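Local coordinates for putative endoribonuclease (Klebsiella pneumoniae, PDB 3LYB), which is probably an endoribonuclease of the YjgF-like L-PSP family, with its substrate not established, at residues 99-103 against 137-141. Residues are numbered along the deposited sequence; the frame is centred on the assembly and turned at random.
Sequences QYFRN and ATVLI
Ile141 lays its CD1 methyl over one face of the Phe101 ring, 3.6 Å from the ring centroid, a CH-pi contact. The two side chains run side by side from the same face of the sheet. With CG1 anti to its backbone N (chi1 175°), Ile141 brings its longer branch, CG1-CD1, to the neighbouring ring, while the flat phenyl offers the methyl a broad apolar surface. Helices 60-85 and 107-115 pack against this pair, the latter setting Tyr110 edge-to-face with Phe101. Here strands 94-101 and 141-148 meet as antiparallel neighbours in the central sheet of the YjgF-like fold; Phe101 and Ile141 form a non-hydrogen-bonded pair, and the CA of Ile141 approaches Tyr100 O at 3.3 Å. Past this pair both strands give way to loop, and the contact becomes more polar and looser. Leu140 O accepts a weak hydrogen bond from Arg102 N (3.3 Å) and a second from a water that also donates to Asn103 O. Arg102 suits this partly exposed margin: its aliphatic CD lies 3.4 Å from Val139 O, and its chain, bent at chi3 (76°), carries the guanidinium to Ala137, whose CB sits over one face, while NE donates a hydrogen bond to Ser131 O.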
ATOM      1  N   GLN B  99      16.141 -20.592 -11.794  1.00 28.44           N
ATOM      2  CA  GLN B  99      14.685 -20.549 -11.765  1.00 28.51           C
ATOM      3  C   GLN B  99      14.127 -19.311 -11.066  1.00 28.13           C
ATOM      4  O   GLN B  99      14.412 -19.060  -9.901  1.00 28.61           O
ATOM      5  CB  GLN B  99      14.156 -21.810 -11.099  1.00 29.08           C
ATOM      6  CG  GLN B  99      14.496 -23.094 -11.874  1.00 30.18           C
ATOM      7  CD  GLN B  99      15.063 -24.163 -10.974  1.00 32.24           C
ATOM      8  OE1 GLN B  99      14.698 -25.317 -11.085  1.00 35.21           O
ATOM      9  NE2 GLN B  99      15.973 -23.785 -10.077  1.00 32.58           N
ATOM     10  N   TYR B 100      13.301 -18.567 -11.795  1.00 27.91           N
ATOM     11  CA  TYR B 100      12.750 -17.293 -11.371  1.00 27.06           C
ATOM     12  C   TYR B 100      11.251 -17.397 -11.125  1.00 26.61           C
ATOM     13  O   TYR B 100      10.499 -17.784 -12.010  1.00 26.04           O
ATOM     14  CB  TYR B 100      12.988 -16.280 -12.481  1.00 27.49           C
ATOM     15  CG  TYR B 100      14.443 -16.006 -12.815  1.00 28.28           C
ATOM     16  CD1 TYR B 100      15.211 -15.180 -12.002  1.00 27.64           C
ATOM     17  CD2 TYR B 100      15.037 -16.552 -13.958  1.00 29.56           C
ATOM     18  CE1 TYR B 100      16.529 -14.908 -12.291  1.00 29.83           C
ATOM     19  CE2 TYR B 100      16.372 -16.282 -14.274  1.00 30.96           C
ATOM     20  CZ  TYR B 100      17.108 -15.442 -13.433  1.00 33.29           C
ATOM     21  OH  TYR B 100      18.431 -15.143 -13.701  1.00 36.52           O
ATOM     22  N   PHE B 101      10.818 -17.028  -9.927  1.00 26.69           N
ATOM     23  CA  PHE B 101       9.407 -17.085  -9.561  1.00 27.09           C
ATOM     24  C   PHE B 101       8.848 -15.726  -9.244  1.00 27.33           C
ATOM     25  O   PHE B 101       9.545 -14.878  -8.680  1.00 28.26           O
ATOM     26  CB  PHE B 101       9.215 -17.891  -8.280  1.00 27.18           C
ATOM     27  CG  PHE B 101       9.508 -19.345  -8.407  1.00 27.15           C
ATOM     28  CD1 PHE B 101      10.821 -19.805  -8.494  1.00 24.59           C
ATOM     29  CD2 PHE B 101       8.460 -20.274  -8.392  1.00 28.03           C
ATOM     30  CE1 PHE B 101      11.083 -21.175  -8.577  1.00 26.35           C
ATOM     31  CE2 PHE B 101       8.720 -21.649  -8.475  1.00 27.36           C
ATOM     32  CZ  PHE B 101      10.043 -22.097  -8.569  1.00 26.21           C
ATOM     33  N   ARG B 102       7.574 -15.541  -9.547  1.00 27.12           N
ATOM     34  CA  ARG B 102       6.814 -14.427  -9.003  1.00 27.07           C
ATOM     35  C   ARG B 102       6.445 -14.665  -7.546  1.00 27.18           C
ATOM     36  O   ARG B 102       6.188 -13.727  -6.812  1.00 27.66           O
ATOM     37  CB  ARG B 102       5.538 -14.197  -9.825  1.00 26.97           C
ATOM     38  CG  ARG B 102       5.832 -13.418 -11.087  1.00 27.95           C
ATOM     39  CD  ARG B 102       4.660 -12.702 -11.653  1.00 27.05           C
ATOM     40  NE  ARG B 102       4.356 -11.508 -10.901  1.00 29.98           N
ATOM     41  CZ  ARG B 102       3.140 -11.163 -10.481  1.00 32.06           C
ATOM     42  NH1 ARG B 102       2.083 -11.915 -10.766  1.00 30.87           N
ATOM     43  NH2 ARG B 102       2.980 -10.031  -9.802  1.00 32.96           N
ATOM     44  N   ASN B 103       6.401 -15.926  -7.135  1.00 27.43           N
ATOM     45  CA  ASN B 103       5.923 -16.286  -5.800  1.00 27.15           C
ATOM     46  C   ASN B 103       6.490 -17.620  -5.327  1.00 27.15           C
ATOM     47  O   ASN B 103       6.037 -18.680  -5.771  1.00 26.36           O
ATOM     48  CB  ASN B 103       4.399 -16.372  -5.804  1.00 26.78           C
ATOM     49  CG  ASN B 103       3.827 -16.492  -4.420  1.00 26.65           C
ATOM     50  OD1 ASN B 103       4.422 -17.082  -3.513  1.00 27.13           O
ATOM     51  ND2 ASN B 103       2.670 -15.915  -4.239  1.00 26.94           N
ATOM     52  N   ALA B 137       2.584 -10.190 -16.293  1.00 30.49           N
ATOM     53  CA  ALA B 137       2.512 -10.680 -14.926  1.00 30.37           C
ATOM     54  C   ALA B 137       1.883 -12.049 -14.750  1.00 30.18           C
ATOM     55  O   ALA B 137       2.071 -12.647 -13.713  1.00 30.89           O
ATOM     56  CB  ALA B 137       1.830  -9.651 -13.982  1.00 29.73           C
ATOM     57  N   THR B 138       1.149 -12.556 -15.728  1.00 30.14           N
ATOM     58  CA  THR B 138       0.601 -13.925 -15.628  1.00 30.55           C
ATOM     59  C   THR B 138       1.660 -15.060 -15.755  1.00 30.35           C
ATOM     60  O   THR B 138       1.337 -16.257 -15.538  1.00 31.27           O
ATOM     61  CB  THR B 138      -0.557 -14.206 -16.665  1.00 30.58           C
ATOM     62  OG1 THR B 138      -0.023 -14.183 -17.985  1.00 30.17           O
ATOM     63  CG2 THR B 138      -1.688 -13.166 -16.553  1.00 30.44           C
ATOM     64  N   VAL B 139       2.894 -14.709 -16.108  1.00 28.26           N
ATOM     65  CA  VAL B 139       3.945 -15.702 -16.162  1.00 27.54           C
ATOM     66  C   VAL B 139       4.528 -15.909 -14.756  1.00 27.57           C
ATOM     67  O   VAL B 139       5.090 -14.999 -14.171  1.00 28.30           O
ATOM     68  CB  VAL B 139       5.010 -15.309 -17.227  1.00 27.73           C
ATOM     69  CG1 VAL B 139       6.339 -16.005 -17.010  1.00 26.60           C
ATOM     70  CG2 VAL B 139       4.467 -15.567 -18.625  1.00 25.82           C
ATOM     71  N   LEU B 140       4.391 -17.116 -14.228  1.00 27.34           N
ATOM     72  CA  LEU B 140       4.699 -17.419 -12.830  1.00 27.50           C
ATOM     73  C   LEU B 140       6.076 -18.034 -12.575  1.00 27.44           C
ATOM     74  O   LEU B 140       6.554 -18.057 -11.430  1.00 27.52           O
ATOM     75  CB  LEU B 140       3.642 -18.367 -12.268  1.00 27.37           C
ATOM     76  CG  LEU B 140       2.172 -17.957 -12.378  1.00 27.79           C
ATOM     77  CD1 LEU B 140       1.263 -19.148 -11.987  1.00 27.14           C
ATOM     78  CD2 LEU B 140       1.935 -16.802 -11.467  1.00 25.11           C
ATOM     79  N   ILE B 141       6.714 -18.510 -13.637  1.00 27.25           N
ATOM     80  CA  ILE B 141       7.961 -19.257 -13.532  1.00 27.58           C
ATOM     81  C   ILE B 141       8.743 -19.065 -14.820  1.00 28.33           C
ATOM     82  O   ILE B 141       8.178 -19.070 -15.894  1.00 29.42           O
ATOM     83  CB  ILE B 141       7.688 -20.771 -13.268  1.00 27.42           C
ATOM     84  CG1 ILE B 141       8.977 -21.586 -13.276  1.00 25.70           C
ATOM     85  CG2 ILE B 141       6.701 -21.366 -14.299  1.00 28.03           C
ATOM     86  CD1 ILE B 141       9.737 -21.563 -11.996  1.00 22.88           C
TER
HETATM   87  O   HOH W   1       5.511 -18.355  -8.918  1.00 29.05           O